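Local coordinates for protein ornithine decarboxylase (Entamoeba histolytica, PDB 4AIB) that probably catalyses the pyridoxal 5'-phosphate-dependent decarboxylation of L-ornithine to putrescine, a step of polyamine synthesis, working as a homodimer, at residues A[201-207]-A[246-250]; A[42-47]-A[232-236]; A[271-276]-A[288-293]; A[31-36]-A[63-68]. One frame throughout, in Å; residues are numbered along the deposited sequence.

Contact 1: A[201-207]-A[246-250]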
# COMPACT_ATOMS: atom_id res chain seq x y z
N THR A 201 -22.01 7.35 26.36
CA THR A 201 -23.06 8.21 26.90
C THR A 201 -23.85 8.84 25.76
O THR A 201 -25.07 8.99 25.84
CB THR A 201 -22.47 9.30 27.82
OG1 THR A 201 -21.52 8.72 28.72
CG2 THR A 201 -23.58 9.98 28.63
N LYS A 202 -23.14 9.20 24.69
CA LYS A 202 -23.74 9.73 23.47
C LYS A 202 -24.58 8.67 22.76
O LYS A 202 -25.61 8.97 22.16
CB LYS A 202 -22.65 10.27 22.54
CG LYS A 202 -23.14 11.05 21.33
CD LYS A 202 -21.98 11.62 20.55
CE LYS A 202 -22.41 12.09 19.17
NZ LYS A 202 -21.31 12.77 18.44
N ALA A 203 -24.12 7.42 22.83
CA ALA A 203 -24.84 6.28 22.25
C ALA A 203 -26.10 5.94 23.05
O ALA A 203 -27.12 5.58 22.47
CB ALA A 203 -23.93 5.07 22.14
N ARG A 204 -26.01 6.06 24.37
CA ARG A 204 -27.14 5.80 25.26
C ARG A 204 -28.29 6.78 25.00
O ARG A 204 -29.46 6.40 25.05
CB ARG A 204 -26.69 5.86 26.73
CG ARG A 204 -27.78 5.56 27.76
CD ARG A 204 -28.19 4.10 27.75
NE ARG A 204 -29.46 3.89 28.45
CZ ARG A 204 -30.66 3.91 27.87
NH1 ARG A 204 -30.77 4.13 26.56
NH2 ARG A 204 -31.75 3.71 28.59
N ASN A 205 -27.93 8.03 24.72
CA ASN A 205 -28.91 9.06 24.37
C ASN A 205 -29.54 8.82 23.00
O ASN A 205 -30.70 9.16 22.78
CB ASN A 205 -28.26 10.45 24.41
CG ASN A 205 -27.78 10.82 25.80
OD1 ASN A 205 -28.48 10.63 26.80
ND2 ASN A 205 -26.57 11.37 25.87
N THR A 206 -28.77 8.22 22.09
CA THR A 206 -29.25 7.88 20.75
C THR A 206 -30.26 6.73 20.81
O THR A 206 -31.19 6.67 20.00
CB THR A 206 -28.08 7.53 19.80
OG1 THR A 206 -27.05 8.52 19.91
CG2 THR A 206 -28.55 7.46 18.35
N VAL A 207 -30.07 5.82 21.76
CA VAL A 207 -30.99 4.69 21.98
C VAL A 207 -32.37 5.19 22.41
O VAL A 207 -33.38 4.81 21.81
CB VAL A 207 -30.43 3.68 23.00
CG1 VAL A 207 -31.47 2.62 23.36
CG2 VAL A 207 -29.17 3.00 22.46
N LEU A 246 -24.97 3.38 32.60
CA LEU A 246 -25.84 4.05 31.64
C LEU A 246 -27.23 3.41 31.58
O LEU A 246 -28.18 4.04 31.10
CB LEU A 246 -25.20 4.08 30.25
CG LEU A 246 -24.01 5.04 30.06
CD1 LEU A 246 -23.24 4.69 28.80
CD2 LEU A 246 -24.47 6.50 30.02
N GLU A 247 -27.33 2.18 32.07
CA GLU A 247 -28.59 1.42 32.13
C GLU A 247 -29.26 1.29 30.76
O GLU A 247 -30.30 1.90 30.50
CB GLU A 247 -29.55 2.01 33.17
CG GLU A 247 -29.12 1.80 34.61
CD GLU A 247 -30.15 2.28 35.62
OE1 GLU A 247 -31.26 2.68 35.22
OE2 GLU A 247 -29.84 2.27 36.83
N PHE A 248 -28.63 0.50 29.89
CA PHE A 248 -29.18 0.19 28.58
C PHE A 248 -30.37 -0.76 28.72
O PHE A 248 -30.42 -1.54 29.68
CB PHE A 248 -28.10 -0.45 27.70
CG PHE A 248 -27.13 0.54 27.11
CD1 PHE A 248 -25.99 0.92 27.81
CD2 PHE A 248 -27.36 1.08 25.85
CE1 PHE A 248 -25.10 1.83 27.26
CE2 PHE A 248 -26.47 1.99 25.30
CZ PHE A 248 -25.34 2.37 26.00
N PRO A 249 -31.33 -0.69 27.78
CA PRO A 249 -32.49 -1.60 27.77
C PRO A 249 -32.11 -3.07 27.91
O PRO A 249 -31.05 -3.50 27.44
CB PRO A 249 -33.12 -1.33 26.41
CG PRO A 249 -32.81 0.09 26.13
CD PRO A 249 -31.45 0.34 26.73
N GLU A 250 -32.99 -3.84 28.55
CA GLU A 250 -32.73 -5.25 28.87
C GLU A 250 -32.37 -6.10 27.65
O GLU A 250 -31.58 -7.03 27.75
CB GLU A 250 -33.94 -5.84 29.61
CG GLU A 250 -33.61 -6.97 30.58
CD GLU A 250 -33.62 -8.34 29.92
OE1 GLU A 250 -34.60 -8.67 29.22
OE2 GLU A 250 -32.65 -9.10 30.13

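Contact 2: A[42-47]-A[232-236]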
# COMPACT_ATOMS: atom_id res chain seq x y z
N ARG A 42 -8.26 -13.46 27.31
CA ARG A 42 -8.00 -12.22 28.04
C ARG A 42 -9.15 -11.24 27.84
O ARG A 42 -9.53 -10.53 28.78
CB ARG A 42 -6.68 -11.60 27.56
CG ARG A 42 -6.21 -10.39 28.35
CD ARG A 42 -5.09 -9.67 27.61
NE ARG A 42 -4.59 -8.51 28.34
CZ ARG A 42 -3.71 -7.63 27.87
NH1 ARG A 42 -3.22 -7.76 26.64
NH2 ARG A 42 -3.32 -6.62 28.62
N TRP A 43 -9.69 -11.20 26.63
CA TRP A 43 -10.82 -10.34 26.28
C TRP A 43 -12.09 -10.81 26.94
O TRP A 43 -12.82 -10.00 27.51
CB TRP A 43 -11.00 -10.28 24.77
CG TRP A 43 -12.15 -9.42 24.31
CD1 TRP A 43 -13.51 -9.71 24.39
CD2 TRP A 43 -12.08 -8.08 23.70
NE1 TRP A 43 -14.26 -8.68 23.88
CE2 TRP A 43 -13.47 -7.67 23.45
CE3 TRP A 43 -11.05 -7.22 23.34
CZ2 TRP A 43 -13.79 -6.46 22.87
CZ3 TRP A 43 -11.38 -5.99 22.76
CH2 TRP A 43 -12.72 -5.62 22.53
N LYS A 44 -12.36 -12.11 26.86
CA LYS A 44 -13.57 -12.71 27.43
C LYS A 44 -13.62 -12.60 28.96
O LYS A 44 -14.70 -12.58 29.54
CB LYS A 44 -13.69 -14.18 27.01
CG LYS A 44 -14.14 -14.39 25.58
CD LYS A 44 -14.41 -15.86 25.29
CE LYS A 44 -14.93 -16.08 23.88
NZ LYS A 44 -16.32 -15.58 23.70
N LYS A 45 -12.45 -12.52 29.58
CA LYS A 45 -12.33 -12.42 31.03
C LYS A 45 -12.59 -10.99 31.52
O LYS A 45 -13.27 -10.78 32.53
CB LYS A 45 -10.94 -12.89 31.48
CG LYS A 45 -10.75 -12.97 32.99
CD LYS A 45 -9.33 -13.40 33.33
CE LYS A 45 -9.04 -13.26 34.81
NZ LYS A 45 -8.95 -11.84 35.24
N ASN A 46 -12.05 -10.02 30.79
CA ASN A 46 -12.17 -8.61 31.18
C ASN A 46 -13.41 -7.90 30.65
O ASN A 46 -13.94 -7.00 31.30
CB ASN A 46 -10.89 -7.85 30.82
CG ASN A 46 -9.79 -8.03 31.85
OD1 ASN A 46 -9.89 -7.54 32.98
ND2 ASN A 46 -8.74 -8.75 31.47
N MET A 47 -13.87 -8.31 29.47
CA MET A 47 -15.11 -7.79 28.88
C MET A 47 -16.09 -8.93 28.60
O MET A 47 -16.18 -9.41 27.46
CB MET A 47 -14.82 -6.99 27.61
CG MET A 47 -14.07 -5.69 27.84
SD MET A 47 -13.67 -4.80 26.33
CE MET A 47 -15.21 -3.93 26.03
N PHE A 232 -4.91 -2.28 29.36
CA PHE A 232 -6.10 -3.02 28.91
C PHE A 232 -7.04 -3.57 29.99
O PHE A 232 -8.26 -3.41 29.89
CB PHE A 232 -5.69 -4.15 27.95
CG PHE A 232 -6.84 -4.96 27.42
CD1 PHE A 232 -7.66 -4.46 26.41
CD2 PHE A 232 -7.11 -6.23 27.93
CE1 PHE A 232 -8.72 -5.21 25.92
CE2 PHE A 232 -8.17 -6.98 27.45
CZ PHE A 232 -8.97 -6.47 26.44
N GLU A 233 -6.46 -4.21 31.01
CA GLU A 233 -7.22 -4.74 32.15
C GLU A 233 -8.09 -3.65 32.79
O GLU A 233 -9.24 -3.89 33.14
CB GLU A 233 -6.28 -5.33 33.20
CG GLU A 233 -5.00 -5.97 32.67
CD GLU A 233 -5.23 -7.32 31.99
OE1 GLU A 233 -6.02 -8.13 32.52
OE2 GLU A 233 -4.61 -7.56 30.94
N GLU A 234 -7.52 -2.45 32.91
CA GLU A 234 -8.20 -1.29 33.48
C GLU A 234 -9.15 -0.63 32.48
O GLU A 234 -10.25 -0.21 32.85
CB GLU A 234 -7.18 -0.26 33.97
CG GLU A 234 -6.29 -0.73 35.11
CD GLU A 234 -5.50 0.39 35.75
OE1 GLU A 234 -5.03 1.30 35.03
OE2 GLU A 234 -5.35 0.36 36.99
N PHE A 235 -8.72 -0.54 31.22
CA PHE A 235 -9.53 0.04 30.15
C PHE A 235 -10.80 -0.77 29.90
O PHE A 235 -11.85 -0.21 29.60
CB PHE A 235 -8.70 0.18 28.87
CG PHE A 235 -9.47 0.75 27.70
CD1 PHE A 235 -10.11 1.98 27.79
CD2 PHE A 235 -9.52 0.05 26.49
CE1 PHE A 235 -10.81 2.50 26.71
CE2 PHE A 235 -10.21 0.57 25.40
CZ PHE A 235 -10.85 1.79 25.51
N ALA A 236 -10.68 -2.09 30.03
CA ALA A 236 -11.82 -3.00 29.88
C ALA A 236 -12.76 -2.90 31.08
O ALA A 236 -13.97 -3.12 30.94
CB ALA A 236 -11.33 -4.42 29.70

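Contact 3: A[271-276]-A[288-293]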
# COMPACT_ATOMS: atom_id res chain seq x y z
N SER A 271 12.74 -12.31 9.07
CA SER A 271 13.28 -11.86 7.79
C SER A 271 14.78 -12.10 7.65
O SER A 271 15.51 -12.19 8.64
CB SER A 271 12.94 -10.38 7.57
OG SER A 271 11.54 -10.18 7.63
N SER A 272 15.24 -12.22 6.40
CA SER A 272 16.64 -12.46 6.10
C SER A 272 17.31 -11.18 5.59
O SER A 272 16.62 -10.24 5.20
CB SER A 272 16.77 -13.57 5.05
OG SER A 272 16.12 -13.20 3.85
N LEU A 273 18.64 -11.17 5.58
CA LEU A 273 19.40 -10.02 5.12
C LEU A 273 20.06 -10.27 3.77
O LEU A 273 20.69 -11.31 3.56
CB LEU A 273 20.46 -9.62 6.15
CG LEU A 273 19.98 -9.12 7.52
CD1 LEU A 273 21.15 -9.06 8.49
CD2 LEU A 273 19.30 -7.76 7.42
N HIS A 274 19.91 -9.30 2.86
CA HIS A 274 20.54 -9.37 1.55
C HIS A 274 21.15 -8.04 1.14
O HIS A 274 21.01 -7.60 -0.00
CB HIS A 274 19.55 -9.88 0.49
CG HIS A 274 18.30 -9.05 0.36
ND1 HIS A 274 18.20 -8.04 -0.52
CD2 HIS A 274 17.08 -9.12 1.03
CE1 HIS A 274 16.97 -7.48 -0.42
NE2 HIS A 274 16.29 -8.14 0.53
N GLY A 275 21.83 -7.41 2.09
CA GLY A 275 22.49 -6.13 1.84
C GLY A 275 23.06 -5.47 3.08
O GLY A 275 22.45 -5.47 4.15
N LYS A 276 24.25 -4.88 2.93
CA LYS A 276 24.94 -4.21 4.04
C LYS A 276 25.77 -3.02 3.56
O LYS A 276 26.41 -3.08 2.51
CB LYS A 276 25.82 -5.20 4.80
CG LYS A 276 26.26 -4.71 6.18
CD LYS A 276 26.98 -5.80 6.97
CE LYS A 276 28.46 -5.87 6.63
NZ LYS A 276 29.17 -6.85 7.49
N GLU A 288 23.96 0.09 7.77
CA GLU A 288 22.69 -0.04 7.06
C GLU A 288 22.47 -1.47 6.58
O GLU A 288 23.38 -2.11 6.06
CB GLU A 288 22.64 0.92 5.87
CG GLU A 288 22.40 2.38 6.26
CD GLU A 288 22.70 3.35 5.13
OE1 GLU A 288 22.23 3.10 3.99
OE2 GLU A 288 23.39 4.36 5.37
N TYR A 289 21.25 -1.97 6.76
CA TYR A 289 20.89 -3.32 6.34
C TYR A 289 19.68 -3.32 5.41
O TYR A 289 18.83 -2.44 5.48
CB TYR A 289 20.62 -4.21 7.56
CG TYR A 289 21.85 -4.45 8.42
CD1 TYR A 289 22.75 -5.46 8.10
CD2 TYR A 289 22.09 -3.68 9.55
CE1 TYR A 289 23.87 -5.69 8.88
CE2 TYR A 289 23.21 -3.90 10.34
CZ TYR A 289 24.09 -4.91 10.00
OH TYR A 289 25.21 -5.14 10.78
N THR A 290 19.63 -4.32 4.54
CA THR A 290 18.50 -4.47 3.64
C THR A 290 17.81 -5.81 3.91
O THR A 290 18.35 -6.88 3.61
CB THR A 290 18.92 -4.33 2.16
OG1 THR A 290 19.66 -3.12 2.01
CG2 THR A 290 17.70 -4.28 1.25
N SER A 291 16.62 -5.71 4.50
CA SER A 291 15.85 -6.87 4.92
C SER A 291 14.92 -7.36 3.82
O SER A 291 14.43 -6.56 3.02
CB SER A 291 15.05 -6.52 6.17
OG SER A 291 14.22 -7.60 6.54
N GLY A 292 14.66 -8.67 3.81
CA GLY A 292 13.89 -9.32 2.74
C GLY A 292 12.56 -8.70 2.35
O GLY A 292 11.50 -9.19 2.75
N ASP A 293 12.64 -7.63 1.56
CA ASP A 293 11.48 -6.91 1.01
C ASP A 293 11.93 -5.80 0.05
O ASP A 293 13.13 -5.52 -0.07
CB ASP A 293 10.60 -6.32 2.12
CG ASP A 293 9.28 -7.07 2.29
OD1 ASP A 293 9.04 -8.07 1.56
OD2 ASP A 293 8.47 -6.66 3.15

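Contact 4: A[31-36]-A[63-68]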
# COMPACT_ATOMS: atom_id res chain seq x y z
N PHE A 31 3.13 -18.64 12.86
CA PHE A 31 1.77 -18.52 13.38
C PHE A 31 1.69 -18.97 14.83
O PHE A 31 1.72 -20.16 15.14
CB PHE A 31 0.79 -19.30 12.49
CG PHE A 31 -0.65 -19.11 12.86
CD1 PHE A 31 -1.24 -17.85 12.83
CD2 PHE A 31 -1.44 -20.20 13.24
CE1 PHE A 31 -2.57 -17.67 13.17
CE2 PHE A 31 -2.77 -20.03 13.58
CZ PHE A 31 -3.34 -18.76 13.54
N ASP A 32 1.58 -17.99 15.73
CA ASP A 32 1.49 -18.24 17.17
C ASP A 32 0.04 -18.51 17.55
O ASP A 32 -0.73 -17.58 17.81
CB ASP A 32 2.05 -17.04 17.95
CG ASP A 32 2.42 -17.40 19.39
OD1 ASP A 32 2.02 -18.47 19.88
OD2 ASP A 32 3.11 -16.58 20.04
N THR A 33 -0.32 -19.79 17.59
CA THR A 33 -1.68 -20.22 17.90
C THR A 33 -2.05 -19.88 19.34
O THR A 33 -3.17 -19.43 19.61
CB THR A 33 -1.87 -21.73 17.65
OG1 THR A 33 -1.18 -22.11 16.45
CG2 THR A 33 -3.34 -22.08 17.52
N GLU A 34 -1.11 -20.09 20.26
CA GLU A 34 -1.30 -19.76 21.68
C GLU A 34 -1.41 -18.25 21.91
O GLU A 34 -2.12 -17.81 22.82
CB GLU A 34 -0.16 -20.32 22.53
CG GLU A 34 -0.26 -21.82 22.79
CD GLU A 34 0.70 -22.30 23.87
OE1 GLU A 34 0.82 -21.62 24.91
OE2 GLU A 34 1.33 -23.36 23.67
N GLY A 35 -0.72 -17.48 21.08
CA GLY A 35 -0.77 -16.02 21.13
C GLY A 35 -2.13 -15.45 20.78
O GLY A 35 -2.55 -14.43 21.33
N VAL A 36 -2.82 -16.13 19.86
CA VAL A 36 -4.19 -15.77 19.49
C VAL A 36 -5.15 -16.13 20.62
O VAL A 36 -5.98 -15.31 21.02
CB VAL A 36 -4.64 -16.47 18.19
CG1 VAL A 36 -6.02 -16.00 17.76
CG2 VAL A 36 -3.64 -16.23 17.07
N HIS A 63 -6.27 -18.91 8.26
CA HIS A 63 -6.05 -19.64 9.51
C HIS A 63 -6.44 -18.84 10.73
O HIS A 63 -7.05 -19.38 11.65
CB HIS A 63 -4.61 -20.12 9.63
CG HIS A 63 -4.20 -21.08 8.54
ND1 HIS A 63 -3.14 -20.87 7.74
CD2 HIS A 63 -4.77 -22.29 8.12
CE1 HIS A 63 -3.02 -21.89 6.87
NE2 HIS A 63 -4.02 -22.75 7.10
N LEU A 64 -6.08 -17.56 10.74
CA LEU A 64 -6.40 -16.66 11.86
C LEU A 64 -7.90 -16.38 11.95
O LEU A 64 -8.47 -16.38 13.04
CB LEU A 64 -5.60 -15.35 11.73
CG LEU A 64 -5.87 -14.21 12.72
CD1 LEU A 64 -5.51 -14.59 14.15
CD2 LEU A 64 -5.12 -12.95 12.29
N VAL A 65 -8.51 -16.13 10.79
CA VAL A 65 -9.95 -15.87 10.70
C VAL A 65 -10.75 -17.10 11.15
O VAL A 65 -11.77 -16.98 11.83
CB VAL A 65 -10.36 -15.44 9.27
CG1 VAL A 65 -11.85 -15.14 9.19
CG2 VAL A 65 -9.58 -14.21 8.83
N LYS A 66 -10.26 -18.28 10.78
CA LYS A 66 -10.86 -19.56 11.18
C LYS A 66 -10.73 -19.79 12.68
O LYS A 66 -11.71 -20.15 13.34
CB LYS A 66 -10.21 -20.72 10.41
CG LYS A 66 -10.83 -22.09 10.63
CD LYS A 66 -12.01 -22.33 9.70
CE LYS A 66 -12.44 -23.79 9.73
NZ LYS A 66 -13.52 -24.07 8.74
N LEU A 67 -9.53 -19.58 13.21
CA LEU A 67 -9.23 -19.82 14.62
C LEU A 67 -10.02 -18.89 15.55
O LEU A 67 -10.54 -19.34 16.58
CB LEU A 67 -7.73 -19.69 14.89
CG LEU A 67 -7.18 -19.95 16.29
CD1 LEU A 67 -7.32 -21.41 16.71
CD2 LEU A 67 -5.72 -19.53 16.35
N LEU A 68 -10.11 -17.62 15.19
CA LEU A 68 -10.85 -16.63 15.97
C LEU A 68 -12.34 -16.94 16.03
O LEU A 68 -12.96 -16.86 17.10
CB LEU A 68 -10.63 -15.22 15.42
CG LEU A 68 -9.29 -14.54 15.71
CD1 LEU A 68 -9.04 -13.42 14.71
CD2 LEU A 68 -9.23 -14.00 17.14

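Contact 1: A[201-207]-A[246-250]
Arg204 carries CG on the far side of CB from its own backbone N (chi1 -178°) and then bends at chi2 (70°). This lays the chain of Arg204 across Phe248 and takes its guanidinium to the carbonyls of Leu246 and Glu247. Arg204 NE donates to Leu246 O at 2.9 Å. That oxygen lies in the guanidinium plane, but NE stands above the plane of the Leu246 carbonyl. Two weak, bent bonds go to Glu247 O, one from NE and one from NH2. Glu247 is also where the chain leaves helix 232-245, with a positive phi.

The carbon part of Arg204 packs as well. Its CD sits over the centre of the Phe248 ring, 3.5 Å from the centroid, in a CH-pi contact. Pro249 CD lies over one guanidinium face, 3.8 Å from Arg204 CZ. One turn along, Val207 CG1 meets Pro249 CG tip to tip at 4.0 Å, while Val207 CG2 touches the edge of the Phe248 ring. Thr201 CG2 and Leu246 CD2 make the other end of the contact. Behind, Ile220 of strand 219-221 touches both Val207 and Phe248.

The contact thus joins outer helix 194-212 of the alpha/beta barrel to the loop that leads from helix 232-245 into strand 253-256, away from the annotated sites. Carbonyls at a helix C-terminal end carry partial negative charge, so the arginine cation is probably favoured here.

Contact 2: A[42-47]-A[232-236]
Arg42 and Glu233 join two neighbouring outer helices of the alpha/beta barrel, 33-46 and 232-245. The short helical segments approach to 10.1 Å and cross at -42°.

The charged contact is a side-on salt bridge. Arg42 is extended, and both NE and NH2 grip one oxygen, Glu233 OE2, each at 2.8 Å. Guanidinium and carboxylate are nearly coplanar. Arg42 NE meets Glu233 OE2 on its syn side, somewhat out of the carboxylate plane, and Arg42 NH2 meets the anti lone pair of the same oxygen.

The other carboxylate oxygen accepts from a neutral amide. Asn46 ND2 donates to Glu233 OE1 at 3.0 Å, from above the carboxylate plane. Asn46 ND2 also makes a weak bond to Arg42 O within its own helix.

Aromatic and apolar groups complete the contact. Phe232 has CG anti to its N (chi1 -180°), which brings the ring alongside Arg42, with CD2 over one guanidinium face and the two planes 64° apart. Ring edge atom Phe232 CZ meets Trp43 CE3 at 3.8 Å. Tyr261 stacks on the Phe232 ring, and Trp43 NE1 bonds to Val50 O. Where the backbones come nearest, the methyl of Ala236 fits between two side chains: its CB is 3.6 Å from Asn46 CB and 3.5 Å from Met47 CG.

Contact 3: A[271-276]-A[288-293]
Leu273 and Ser291 face each other as a non-hydrogen-bonded pair in the antiparallel hairpin of strands 267-281 and 284-291. Lys276 and Tyr289 form another such pair. Between the two pairs the register slips by one residue. This beta bulge sets both His274 and Gly275 against Thr290: His274 N donates to Thr290 O at 3.0 Å, almost straight, and Thr290 N donates to Gly275 O at 3.1 Å. Just past the end of strand 284-291, Gly292 N donates to Ser272 O at 2.9 Å.

The hairpin belongs to the beta-sheet domain that accompanies the barrel in this decarboxylase family. On the Leu273 face, Leu273 CD2 packs on Tyr289 CB at 3.8 Å. Lys276 runs alongside Tyr289, and its CD touches ring atom CE1 at 3.7 Å. The polar ends of Lys276 and Tyr289 both go to the backbone of Met348.

His274 holds CG between its backbone N and carbonyl carbon (chi1 58°). That folds the imidazole back over the partner strand, with Thr290 O over one ring face and Gly292 CA at the edge. His274 CE1 meets Thr290 CG2 at 3.7 Å. The second subunit closes on this place: its Lys129 bonds to His274 O, and its Phe102 packs on Thr290.

Contact 4: A[31-36]-A[63-68]
Leu67 pushes its CD2 methyl into a hollow formed by Phe31, Thr33 and Val36. The methyl is 3.8 Å from Phe31 CZ, 3.7 Å from Thr33 CG2 and 3.7 Å from Val36 CB. Leu67 holds CG anti to its backbone N (chi1 -178°), and CD2 carries the chain straight on into this hollow while CD1 turns aside. Leu67 and Val36 reach toward each other tip to tip, while Thr33 crosses Leu67 at about a right angle.

Val36 is the answering bump. Its two methyls part between three leucines of the other helix. CG2 goes to Leu64 CD1 at 3.8 Å, and CG1 goes to Leu68 CD2, also at 3.8 Å. Both methyls also touch Leu67 CD2.

These helices, 33-46 and 62-70, lie on either side of barrel strand 50-55 in the chain and are neighbours on the outside of the alpha/beta barrel. Phe31 closes strand 27-31 of the beta-sheet domain, so the contact also sits where the two domains meet. Asp32 caps helix 33-46 through a weak bond to Gly35 N. No hydrogen bond crosses between the two segments.

The Phe31 ring fills the groove beside Leu64. Its CE1 is 4.1 Å from Leu64 CB, and CZ lies near the helix backbone at Leu64 CA. His63 CB stands above the rim of one ring face. Phe267 of the same chain also meets the Phe31 ring. The side chain of Leu64 is about 11 Å from that of Lys57, the predicted site of pyridoxal phosphate attachment, which carries no cofactor here.

In the fold
From the N terminus, contact 4 closes first. It brings helix 33-46 against helix 62-70, closing a loop that holds barrel strand 50-55. Contact 2 starts farther along the same helix 33-46 and crosses contact 4; its second half lies on helix 232-245, so it joins early and late parts of the barrel. Contact 1 crosses contact 2 in turn, because helix 194-212 precedes 232-236 and the loop 246-250 follows it. Contacts 1 and 2 lie within the barrel, and contact 4 lies at its border with the beta-sheet domain. Contact 3 comes later, in series with all of them, and closes the hairpin of the beta-sheet domain. Its centre is about 53 Å from that of contact 1, on the opposite side of the chain's centre.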